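Local coordinates for TTHB210-like domain-containing protein (Thermus thermophilus, PDB 3VG8) that is of unknown function but forms a novel homodecamer and is controlled by the sigmaE/anti-sigmaE regulatory system, at residues Y22-T27 and G64-R69; L42-F47 and D105-V110; V46-L51 and E92-I97; N80-G85 and H96-L101. The protein carries 1 engineered substitution. All blocks are in the same frame, centred on the assembly; numbering follows the deposited sequence.

The four interactions are arranged around one antiparallel sheet. Interactions 3 and 4 lie side by side, their centres about 8 Å apart, because strand 94-100 pairs with strand 42-50 on one flank and with strand 78-84 on the other; they share His96 and Ile97. Interaction 2 starts from the same strand as interaction 3 and lays the C-terminal helix over the sheet, its centre about 10 Å from that of interaction 4; Lys44 and Glu98 join these two in a salt bridge. Interaction 1 lies further off, its centre about 17 Å from that of interaction 2, yet Gly64 CA reaches Phe47 CE2 at 3.9 Å. The function is unknown, so no active site can be assigned.

Interaction 1 (Y22-T27 and G64-R69); sequences YVDPST and GTKTLR
Asp24 and Thr67 face each other with CA atoms 7.3 Å apart where the turn after strand 20-23 passes the first turn of helix 65-71. Lys66 carries the direct contact. Its fully extended chain crosses the Asp24 side chain at about a right angle, and NZ forms a salt bridge at 2.5 Å to Asp24 OD1 through the syn lone pair. The other carboxylate oxygen is used within the turn: Ser26 N donates to Asp24 OD2 from above the carboxylate plane, an Asx turn that holds the carboxylate in place for the lysine. Asp24 O takes two bonds, from Thr27 N and from Thr27 OG1 at 2.6 Å. A water completes the joint, accepting from Asp24 N, donating to Thr27 OG1 and hydrogen-bonded to Thr67 OG1 at 2.8 Å. Thr67 sets OG1 beside its backbone N, anti to the carbonyl carbon (chi1 -60°), and this turns the hydroxyl to the water. Thr67 also packs on Pro32 and on Leu34 of strand 33-36, so the helix lies against the sheet, whose strand 20-23 pairs in turn with a strand of a second subunit.

Interaction 2 (L42-F47 and D105-V110); sequences LVKVVF and DQERKV
A classic beta bulge in strand 42-50, where Val43 and Lys44 both face Ala35, turns two successive side chains toward Glu107 and Val110 of the C-terminal helix. Helix 105-110 runs nearly perpendicular to strand 42-47, at a signed crossing angle of -104° and an axis distance of 9.5 Å. The apolar part is small: Val43 CG2 meets Val110 CG2 at 3.7 Å, the two side chains sliding past each other in opposite directions, while Val43 CG1 rests on Glu107 CG. Beside it lies a salt-bridge network. Lys44 sets CG between its backbone N and carbonyl carbon (chi1 61°) and then runs straight out, bringing NZ to 3.0 Å from Glu107 OE2, which it meets from above the carboxylate plane. Arg108 grips the same carboxylate side-on: its NH2 lies 2.8 Å from Glu107 OE2, on the syn lone pair and in the guanidinium plane, and NE donates to Glu107 OE1 with the partner tilted from that plane. Glu107 OE2 thus serves both cations, and this shared anion probably offsets the 4.2 Å approach of Lys44 NZ to Arg108 NH2. Each charge has a further partner: Lys44 NZ pairs with Glu98, Glu107 OE1 bonds Tyr116 OH, and Arg108 NH1 forms a salt bridge with Asp24 of a second subunit. Through Val43 and Lys44, and through Glu107 touching Val100 on strand 94-100, the helix lies across one face of the sheet, while Val45 packs on Leu71 of helix 65-71.

Interaction 3 (V46-L51 and E92-I97); sequences VFMVPL and EPHYHI
Two imidazoles of strand 94-97 are each covered on one face by strand 46-50. Over the centre of the His96 ring sits the selenium of Met48, a selenomethionine: SE lies 3.3 Å from the His96 centroid, 11° off the normal, and its nearest ring atom is NE2 at 3.2 Å. Bends at chi2 and chi3 fold the Met48 chain back alongside His96, and CE continues over the ring, 3.3 Å from His96 CE1. Val46 CG1 approaches the same ring obliquely. On the His94 ring, Pro50 CA makes a CH-pi contact 3.8 Å from the centroid, offset toward the rim, and Pro50 CG lies 3.6 Å from His94 NE2. At the His94 edge, ND1 donates in the ring plane to Glu92 O at 2.7 Å, fixing the rotation of the imidazole. The Phe47 ring has Ile97 O at its edge, near its plane.

Underneath, the strands form a regular antiparallel pair. Phe47 with Ile97 and Val49 with Tyr95 are hydrogen-bonded pairs, whereas Met48 with His96 and Pro50 with His94 are non-hydrogen-bonded. Leu51 N extends the series at 2.9 Å to Pro93 O, above the carbonyl plane. The face bearing Phe47, Val49, Tyr95 and Ile97 packs on a third subunit, where Tyr95 OH bonds His58 O.

The chemistry thus differs between the two faces: one is largely apolar apart from the Tyr95 hydroxyl, and on the other selenium and proline C-H groups lie against histidine pi faces, with the bond to Glu92 O requiring a hydrogen on His94 ND1.

Interaction 4 (N80-G85 and H96-L101); sequences NMIPSG and HIELVL. Engineered in segment 80-85: Met81 (natural residue Leu).
Asn80 and Glu98 form the tightly joined end of a beta hairpin, strands 78-84 and 94-100, which closes the sheet of this chain at strand 78-84. Here each backbone N donates to the partner's carbonyl, the straighter bond being Glu98 N to Asn80 O at 2.9 Å. One step along, the non-hydrogen-bonded pair of Met81 and Ile97 turns to the other face, and Met81 CG touches Ile97 CD1 at 3.6 Å. Met81 is an engineered residue, present as selenomethionine in place of a natural leucine; it and Ile97 pack on a third subunit, with Met81 joining a strand of that chain.

Toward Ser84 the grip is looser. Ile82 and His96 still exchange two backbone bonds, the last between these segments, and the partly exposed Pro83 points away. Ser84 CB approaches His96 CE1 at 3.3 Å, obliquely to the ring. No side-chain hydrogen bond crosses between the segments here, and the buried ND1 of the partly exposed His96 has no partner in the model. Pro25 of a second subunit packs against both Ile82 and His96.

The polar side chains of the tight end, by contrast, are buried and satisfied. Asn80 OD1 accepts from Asp62 N of the third subunit. With CG beside its backbone N (chi1 -64°), Asn80 brings ND2 over to Glu98 and against Val100 CG2. Amide and carboxylate planes are turned 44° apart, yet Asn80 ND2 donates almost straight (174°) and in its own amide plane to Glu98 OE1 at 3.0 Å, using the anti lone pair of an oxygen that also pairs with Lys44 NZ.

Interaction 1 (Y22-T27 and G64-R69)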
# COMPACT_ATOMS: atom_id res chain seq x y z
N TYR F 22 -11.33 -16.33 -34.77
CA TYR F 22 -11.32 -17.25 -35.88
C TYR F 22 -11.89 -18.58 -35.43
O TYR F 22 -11.73 -18.99 -34.29
CB TYR F 22 -9.89 -17.42 -36.41
CG TYR F 22 -9.45 -16.21 -37.23
CD1 TYR F 22 -10.29 -15.69 -38.22
CD2 TYR F 22 -8.24 -15.55 -36.98
CE1 TYR F 22 -9.94 -14.55 -38.95
CE2 TYR F 22 -7.88 -14.40 -37.70
CZ TYR F 22 -8.75 -13.91 -38.68
OH TYR F 22 -8.44 -12.78 -39.40
N VAL F 23 -12.60 -19.24 -36.33
CA VAL F 23 -13.17 -20.52 -35.99
C VAL F 23 -13.27 -21.36 -37.24
O VAL F 23 -13.39 -20.83 -38.34
CB VAL F 23 -14.59 -20.37 -35.38
CG1 VAL F 23 -15.55 -19.78 -36.40
CG2 VAL F 23 -15.10 -21.73 -34.90
N ASP F 24 -13.17 -22.68 -37.08
CA ASP F 24 -13.31 -23.57 -38.22
C ASP F 24 -14.82 -23.67 -38.45
O ASP F 24 -15.54 -24.18 -37.59
CB ASP F 24 -12.73 -24.95 -37.91
CG ASP F 24 -12.90 -25.93 -39.06
OD1 ASP F 24 -12.22 -26.98 -39.03
OD2 ASP F 24 -13.71 -25.67 -39.99
N PRO F 25 -15.32 -23.16 -39.60
CA PRO F 25 -16.75 -23.18 -39.94
C PRO F 25 -17.39 -24.54 -39.80
O PRO F 25 -18.58 -24.63 -39.50
CB PRO F 25 -16.76 -22.69 -41.38
CG PRO F 25 -15.55 -21.79 -41.45
CD PRO F 25 -14.52 -22.62 -40.71
N SER F 26 -16.60 -25.60 -40.01
CA SER F 26 -17.12 -26.95 -39.89
C SER F 26 -17.33 -27.38 -38.44
O SER F 26 -17.92 -28.42 -38.18
CB SER F 26 -16.18 -27.96 -40.55
OG SER F 26 -15.08 -28.27 -39.71
N THR F 27 -16.86 -26.57 -37.49
CA THR F 27 -17.00 -26.91 -36.07
C THR F 27 -18.13 -26.14 -35.38
O THR F 27 -18.41 -26.36 -34.20
CB THR F 27 -15.66 -26.68 -35.32
OG1 THR F 27 -15.39 -25.28 -35.21
CG2 THR F 27 -14.51 -27.34 -36.07
N GLY F 64 -13.92 -30.09 -30.01
CA GLY F 64 -12.74 -29.30 -30.34
C GLY F 64 -11.45 -30.06 -30.64
O GLY F 64 -10.36 -29.47 -30.65
N THR F 65 -11.54 -31.36 -30.92
CA THR F 65 -10.35 -32.16 -31.17
C THR F 65 -9.52 -31.68 -32.35
O THR F 65 -8.29 -31.50 -32.23
CB THR F 65 -10.73 -33.62 -31.39
OG1 THR F 65 -11.73 -33.98 -30.43
CG2 THR F 65 -9.50 -34.54 -31.20
N LYS F 66 -10.17 -31.47 -33.50
CA LYS F 66 -9.50 -31.00 -34.72
C LYS F 66 -8.76 -29.68 -34.44
O LYS F 66 -7.55 -29.58 -34.64
CB LYS F 66 -10.53 -30.79 -35.85
CG LYS F 66 -9.96 -30.25 -37.17
CD LYS F 66 -11.09 -30.04 -38.20
CE LYS F 66 -10.60 -29.36 -39.48
NZ LYS F 66 -11.72 -28.99 -40.43
N THR F 67 -9.51 -28.68 -33.99
CA THR F 67 -8.95 -27.37 -33.69
C THR F 67 -7.82 -27.45 -32.66
O THR F 67 -6.73 -26.94 -32.89
CB THR F 67 -10.06 -26.42 -33.15
OG1 THR F 67 -11.09 -26.27 -34.14
CG2 THR F 67 -9.47 -25.04 -32.82
N LEU F 68 -8.08 -28.09 -31.53
CA LEU F 68 -7.08 -28.22 -30.48
C LEU F 68 -5.78 -28.85 -30.98
O LEU F 68 -4.70 -28.27 -30.81
CB LEU F 68 -7.65 -29.05 -29.32
CG LEU F 68 -8.76 -28.33 -28.54
CD1 LEU F 68 -9.42 -29.26 -27.54
CD2 LEU F 68 -8.14 -27.13 -27.85
N ARG F 69 -5.88 -30.02 -31.61
CA ARG F 69 -4.72 -30.73 -32.15
C ARG F 69 -3.85 -29.82 -32.99
O ARG F 69 -2.62 -29.91 -32.93
CB ARG F 69 -5.17 -31.92 -33.01
CG ARG F 69 -5.97 -32.99 -32.27
CD ARG F 69 -5.16 -34.25 -31.97
NE ARG F 69 -6.02 -35.29 -31.40
CZ ARG F 69 -5.62 -36.53 -31.10
NH1 ARG F 69 -4.37 -36.91 -31.32
NH2 ARG F 69 -6.49 -37.39 -30.59
O HOH W 1 -12.97 -24.30 -34.54

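Interaction 2 (L42-F47 and D105-V110)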
# COMPACT_ATOMS: atom_id res chain seq x y z
N LEU F 42 -2.16 -16.36 -29.64
CA LEU F 42 -3.42 -16.98 -29.24
C LEU F 42 -3.61 -16.77 -27.73
O LEU F 42 -2.79 -17.20 -26.91
CB LEU F 42 -3.40 -18.47 -29.54
CG LEU F 42 -4.63 -19.26 -29.07
CD1 LEU F 42 -5.88 -18.75 -29.77
CD2 LEU F 42 -4.40 -20.76 -29.37
N VAL F 43 -4.70 -16.10 -27.37
CA VAL F 43 -5.03 -15.79 -25.98
C VAL F 43 -5.95 -16.82 -25.32
O VAL F 43 -5.77 -17.18 -24.15
CB VAL F 43 -5.71 -14.39 -25.91
CG1 VAL F 43 -6.08 -14.03 -24.48
CG2 VAL F 43 -4.74 -13.33 -26.44
N LYS F 44 -6.93 -17.30 -26.08
CA LYS F 44 -7.88 -18.26 -25.52
C LYS F 44 -8.67 -19.04 -26.54
O LYS F 44 -8.77 -18.65 -27.69
CB LYS F 44 -8.85 -17.57 -24.55
CG LYS F 44 -9.73 -16.46 -25.16
CD LYS F 44 -10.64 -15.86 -24.06
CE LYS F 44 -11.33 -14.57 -24.46
NZ LYS F 44 -12.07 -13.93 -23.30
N VAL F 45 -9.22 -20.16 -26.08
CA VAL F 45 -10.01 -21.11 -26.85
C VAL F 45 -11.42 -21.08 -26.25
O VAL F 45 -11.62 -21.41 -25.07
CB VAL F 45 -9.39 -22.50 -26.69
CG1 VAL F 45 -10.19 -23.53 -27.44
CG2 VAL F 45 -7.96 -22.46 -27.20
N VAL F 46 -12.41 -20.69 -27.06
CA VAL F 46 -13.77 -20.54 -26.56
C VAL F 46 -14.84 -21.49 -27.13
O VAL F 46 -15.09 -21.48 -28.33
CB VAL F 46 -14.24 -19.08 -26.80
CG1 VAL F 46 -15.62 -18.84 -26.21
CG2 VAL F 46 -13.24 -18.10 -26.21
N PHE F 47 -15.45 -22.30 -26.27
CA PHE F 47 -16.53 -23.20 -26.69
C PHE F 47 -17.86 -22.50 -26.40
O PHE F 47 -18.03 -21.89 -25.35
CB PHE F 47 -16.50 -24.52 -25.90
CG PHE F 47 -15.29 -25.34 -26.17
CD1 PHE F 47 -14.12 -25.15 -25.44
CD2 PHE F 47 -15.28 -26.26 -27.21
CE1 PHE F 47 -12.98 -25.86 -25.74
CE2 PHE F 47 -14.13 -26.97 -27.52
CZ PHE F 47 -12.98 -26.77 -26.78
N ASP F 105 -5.30 -11.38 -15.62
CA ASP F 105 -5.01 -9.96 -15.80
C ASP F 105 -4.43 -9.70 -17.19
O ASP F 105 -4.77 -8.70 -17.83
CB ASP F 105 -4.05 -9.45 -14.71
CG ASP F 105 -4.68 -9.45 -13.32
OD1 ASP F 105 -5.85 -9.02 -13.17
OD2 ASP F 105 -4.00 -9.87 -12.37
N GLN F 106 -3.54 -10.57 -17.64
CA GLN F 106 -2.95 -10.44 -18.97
C GLN F 106 -4.04 -10.54 -20.04
O GLN F 106 -4.00 -9.85 -21.05
CB GLN F 106 -1.91 -11.54 -19.24
CG GLN F 106 -0.48 -11.18 -18.89
CD GLN F 106 -0.01 -9.89 -19.56
OE1 GLN F 106 0.01 -9.78 -20.79
NE2 GLN F 106 0.37 -8.91 -18.75
N GLU F 107 -5.01 -11.43 -19.82
CA GLU F 107 -6.10 -11.62 -20.77
C GLU F 107 -6.86 -10.32 -20.95
O GLU F 107 -7.09 -9.88 -22.08
CB GLU F 107 -7.04 -12.74 -20.28
CG GLU F 107 -8.18 -13.10 -21.21
CD GLU F 107 -9.42 -12.24 -20.97
OE1 GLU F 107 -9.66 -11.84 -19.81
OE2 GLU F 107 -10.17 -11.99 -21.93
N ARG F 108 -7.23 -9.69 -19.84
CA ARG F 108 -7.97 -8.43 -19.91
C ARG F 108 -7.11 -7.33 -20.53
O ARG F 108 -7.61 -6.49 -21.25
CB ARG F 108 -8.45 -8.02 -18.50
CG ARG F 108 -9.64 -8.86 -17.98
CD ARG F 108 -10.94 -8.52 -18.73
NE ARG F 108 -11.12 -9.31 -19.94
CZ ARG F 108 -12.17 -9.24 -20.75
NH1 ARG F 108 -13.16 -8.38 -20.50
NH2 ARG F 108 -12.22 -10.03 -21.83
N LYS F 109 -5.81 -7.37 -20.29
CA LYS F 109 -4.92 -6.37 -20.87
C LYS F 109 -4.73 -6.54 -22.37
O LYS F 109 -4.92 -5.59 -23.13
CB LYS F 109 -3.55 -6.39 -20.19
CG LYS F 109 -2.52 -5.48 -20.87
CD LYS F 109 -1.14 -5.60 -20.22
CE LYS F 109 -0.14 -4.61 -20.83
NZ LYS F 109 1.26 -4.87 -20.38
N VAL F 110 -4.35 -7.74 -22.81
CA VAL F 110 -4.11 -7.91 -24.24
C VAL F 110 -5.35 -7.95 -25.11
O VAL F 110 -5.27 -7.72 -26.32
CB VAL F 110 -3.19 -9.14 -24.52
CG1 VAL F 110 -1.88 -8.99 -23.69
CG2 VAL F 110 -3.91 -10.46 -24.20

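Interaction 3 (V46-L51 and E92-I97)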
# COMPACT_ATOMS: atom_id res chain seq x y z
N VAL F 46 -12.41 -20.69 -27.06
CA VAL F 46 -13.77 -20.54 -26.56
C VAL F 46 -14.84 -21.49 -27.13
O VAL F 46 -15.09 -21.48 -28.33
CB VAL F 46 -14.24 -19.08 -26.80
CG1 VAL F 46 -15.62 -18.84 -26.21
CG2 VAL F 46 -13.24 -18.10 -26.21
N PHE F 47 -15.45 -22.30 -26.27
CA PHE F 47 -16.53 -23.20 -26.69
C PHE F 47 -17.86 -22.50 -26.40
O PHE F 47 -18.03 -21.89 -25.35
CB PHE F 47 -16.50 -24.52 -25.90
CG PHE F 47 -15.29 -25.34 -26.17
CD1 PHE F 47 -14.12 -25.15 -25.44
CD2 PHE F 47 -15.28 -26.26 -27.21
CE1 PHE F 47 -12.98 -25.86 -25.74
CE2 PHE F 47 -14.13 -26.97 -27.52
CZ PHE F 47 -12.98 -26.77 -26.78
N MSE F 48 -18.80 -22.58 -27.34
CA MSE F 48 -20.11 -21.95 -27.19
C MSE F 48 -21.15 -23.03 -26.93
O MSE F 48 -21.28 -23.95 -27.74
CB MSE F 48 -20.52 -21.25 -28.48
CG MSE F 48 -19.62 -20.14 -28.92
SE MSE F 48 -19.77 -18.73 -27.65
CE MSE F 48 -21.69 -18.37 -27.82
N VAL F 49 -21.89 -22.92 -25.83
CA VAL F 49 -22.95 -23.90 -25.55
C VAL F 49 -24.24 -23.25 -25.09
O VAL F 49 -24.25 -22.38 -24.21
CB VAL F 49 -22.52 -24.97 -24.49
CG1 VAL F 49 -21.31 -25.74 -24.99
CG2 VAL F 49 -22.24 -24.32 -23.16
N PRO F 50 -25.38 -23.68 -25.67
CA PRO F 50 -26.67 -23.11 -25.26
C PRO F 50 -27.03 -23.69 -23.91
O PRO F 50 -26.85 -24.89 -23.67
CB PRO F 50 -27.64 -23.58 -26.35
CG PRO F 50 -26.75 -24.11 -27.48
CD PRO F 50 -25.56 -24.67 -26.74
N LEU F 51 -27.52 -22.84 -23.02
CA LEU F 51 -27.91 -23.25 -21.68
C LEU F 51 -28.99 -24.34 -21.76
O LEU F 51 -28.97 -25.32 -21.00
CB LEU F 51 -28.46 -22.04 -20.91
CG LEU F 51 -28.97 -22.29 -19.48
CD1 LEU F 51 -27.87 -22.89 -18.62
CD2 LEU F 51 -29.45 -20.98 -18.88
N GLU F 92 -30.97 -17.17 -27.62
CA GLU F 92 -31.22 -17.83 -26.34
C GLU F 92 -29.94 -17.84 -25.50
O GLU F 92 -28.84 -17.73 -26.03
CB GLU F 92 -31.68 -19.26 -26.57
CG GLU F 92 -30.65 -20.08 -27.30
CD GLU F 92 -31.09 -21.52 -27.51
OE1 GLU F 92 -31.39 -22.21 -26.52
OE2 GLU F 92 -31.12 -21.95 -28.68
N PRO F 93 -30.09 -18.01 -24.18
CA PRO F 93 -28.94 -18.04 -23.27
C PRO F 93 -27.89 -19.07 -23.67
O PRO F 93 -28.21 -20.20 -24.03
CB PRO F 93 -29.58 -18.36 -21.91
CG PRO F 93 -30.97 -17.82 -22.03
CD PRO F 93 -31.35 -18.25 -23.44
N HIS F 94 -26.64 -18.65 -23.60
CA HIS F 94 -25.48 -19.48 -23.91
C HIS F 94 -24.43 -19.33 -22.80
O HIS F 94 -24.56 -18.49 -21.90
CB HIS F 94 -24.82 -19.03 -25.21
CG HIS F 94 -25.45 -19.58 -26.44
ND1 HIS F 94 -26.72 -19.22 -26.86
CD2 HIS F 94 -25.01 -20.49 -27.34
CE1 HIS F 94 -27.02 -19.89 -27.95
NE2 HIS F 94 -26.00 -20.67 -28.27
N TYR F 95 -23.40 -20.17 -22.87
CA TYR F 95 -22.27 -20.07 -21.97
C TYR F 95 -21.03 -20.18 -22.85
O TYR F 95 -21.00 -20.93 -23.84
CB TYR F 95 -22.29 -21.16 -20.89
CG TYR F 95 -22.64 -20.60 -19.52
CD1 TYR F 95 -21.66 -20.05 -18.68
CD2 TYR F 95 -23.97 -20.55 -19.11
CE1 TYR F 95 -22.02 -19.46 -17.45
CE2 TYR F 95 -24.33 -19.97 -17.91
CZ TYR F 95 -23.36 -19.43 -17.08
OH TYR F 95 -23.76 -18.84 -15.90
N HIS F 96 -20.05 -19.35 -22.53
CA HIS F 96 -18.79 -19.36 -23.25
C HIS F 96 -17.86 -20.09 -22.32
O HIS F 96 -17.62 -19.64 -21.22
CB HIS F 96 -18.26 -17.93 -23.45
CG HIS F 96 -18.98 -17.15 -24.50
ND1 HIS F 96 -20.35 -17.00 -24.53
CD2 HIS F 96 -18.51 -16.42 -25.55
CE1 HIS F 96 -20.69 -16.22 -25.53
NE2 HIS F 96 -19.59 -15.85 -26.17
N ILE F 97 -17.35 -21.23 -22.74
CA ILE F 97 -16.42 -21.96 -21.89
C ILE F 97 -15.07 -21.64 -22.51
O ILE F 97 -14.76 -22.01 -23.65
CB ILE F 97 -16.70 -23.47 -21.91
CG1 ILE F 97 -18.19 -23.73 -21.64
CG2 ILE F 97 -15.87 -24.15 -20.86
CD1 ILE F 97 -18.64 -23.27 -20.28

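Interaction 4 (N80-G85 and H96-L101)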
# COMPACT_ATOMS: atom_id res chain seq x y z
N ASN F 80 -12.70 -19.87 -17.76
CA ASN F 80 -13.78 -18.93 -17.46
C ASN F 80 -15.03 -19.58 -18.03
O ASN F 80 -14.95 -20.32 -19.01
CB ASN F 80 -13.66 -17.59 -18.21
CG ASN F 80 -12.44 -16.78 -17.85
OD1 ASN F 80 -11.97 -16.77 -16.70
ND2 ASN F 80 -11.93 -16.06 -18.83
N MSE F 81 -16.17 -19.26 -17.44
CA MSE F 81 -17.45 -19.73 -17.96
C MSE F 81 -18.31 -18.49 -17.80
O MSE F 81 -18.73 -18.17 -16.70
CB MSE F 81 -17.99 -20.89 -17.12
CG MSE F 81 -17.12 -22.13 -17.26
SE MSE F 81 -17.86 -23.63 -16.27
CE MSE F 81 -16.21 -24.51 -15.77
N ILE F 82 -18.53 -17.81 -18.92
CA ILE F 82 -19.27 -16.55 -18.97
C ILE F 82 -20.63 -16.68 -19.64
O ILE F 82 -20.73 -17.20 -20.76
CB ILE F 82 -18.49 -15.49 -19.80
CG1 ILE F 82 -17.03 -15.39 -19.35
CG2 ILE F 82 -19.23 -14.15 -19.71
CD1 ILE F 82 -16.82 -14.84 -17.96
N PRO F 83 -21.69 -16.19 -18.99
CA PRO F 83 -23.05 -16.28 -19.56
C PRO F 83 -23.27 -15.26 -20.67
O PRO F 83 -22.79 -14.13 -20.60
CB PRO F 83 -23.96 -16.02 -18.36
CG PRO F 83 -23.13 -15.06 -17.50
CD PRO F 83 -21.72 -15.66 -17.60
N SER F 84 -24.02 -15.66 -21.70
CA SER F 84 -24.29 -14.78 -22.83
C SER F 84 -25.67 -14.93 -23.48
O SER F 84 -26.05 -16.03 -23.90
CB SER F 84 -23.22 -14.98 -23.90
OG SER F 84 -23.54 -14.26 -25.06
N GLY F 85 -26.41 -13.82 -23.57
CA GLY F 85 -27.70 -13.83 -24.22
C GLY F 85 -28.96 -14.06 -23.40
O GLY F 85 -28.91 -14.47 -22.25
N HIS F 96 -20.05 -19.35 -22.53
CA HIS F 96 -18.79 -19.36 -23.25
C HIS F 96 -17.86 -20.09 -22.32
O HIS F 96 -17.62 -19.64 -21.22
CB HIS F 96 -18.26 -17.93 -23.45
CG HIS F 96 -18.98 -17.15 -24.50
ND1 HIS F 96 -20.35 -17.00 -24.53
CD2 HIS F 96 -18.51 -16.42 -25.55
CE1 HIS F 96 -20.69 -16.22 -25.53
NE2 HIS F 96 -19.59 -15.85 -26.17
N ILE F 97 -17.35 -21.23 -22.74
CA ILE F 97 -16.42 -21.96 -21.89
C ILE F 97 -15.07 -21.64 -22.51
O ILE F 97 -14.76 -22.01 -23.65
CB ILE F 97 -16.70 -23.47 -21.91
CG1 ILE F 97 -18.19 -23.73 -21.64
CG2 ILE F 97 -15.87 -24.15 -20.86
CD1 ILE F 97 -18.64 -23.27 -20.28
N GLU F 98 -14.26 -20.93 -21.74
CA GLU F 98 -12.98 -20.47 -22.21
C GLU F 98 -11.75 -21.10 -21.55
O GLU F 98 -11.66 -21.18 -20.32
CB GLU F 98 -12.92 -18.94 -22.05
CG GLU F 98 -14.26 -18.22 -22.21
CD GLU F 98 -14.10 -16.70 -22.33
OE1 GLU F 98 -13.37 -16.09 -21.51
OE2 GLU F 98 -14.70 -16.11 -23.26
N LEU F 99 -10.83 -21.55 -22.39
CA LEU F 99 -9.56 -22.12 -21.95
C LEU F 99 -8.58 -20.97 -22.24
O LEU F 99 -8.25 -20.71 -23.39
CB LEU F 99 -9.21 -23.35 -22.80
CG LEU F 99 -9.79 -24.67 -22.30
CD1 LEU F 99 -11.29 -24.57 -22.19
CD2 LEU F 99 -9.38 -25.81 -23.23
N VAL F 100 -8.13 -20.28 -21.19
CA VAL F 100 -7.26 -19.12 -21.32
C VAL F 100 -5.79 -19.47 -21.14
O VAL F 100 -5.41 -20.07 -20.16
CB VAL F 100 -7.70 -18.01 -20.31
CG1 VAL F 100 -7.02 -16.69 -20.65
CG2 VAL F 100 -9.24 -17.86 -20.36
N LEU F 101 -4.98 -19.07 -22.10
CA LEU F 101 -3.57 -19.42 -22.10
C LEU F 101 -2.61 -18.44 -21.45
O LEU F 101 -1.40 -18.60 -21.57
CB LEU F 101 -3.15 -19.72 -23.54
CG LEU F 101 -4.29 -20.41 -24.33
CD1 LEU F 101 -3.81 -20.71 -25.74
CD2 LEU F 101 -4.72 -21.71 -23.63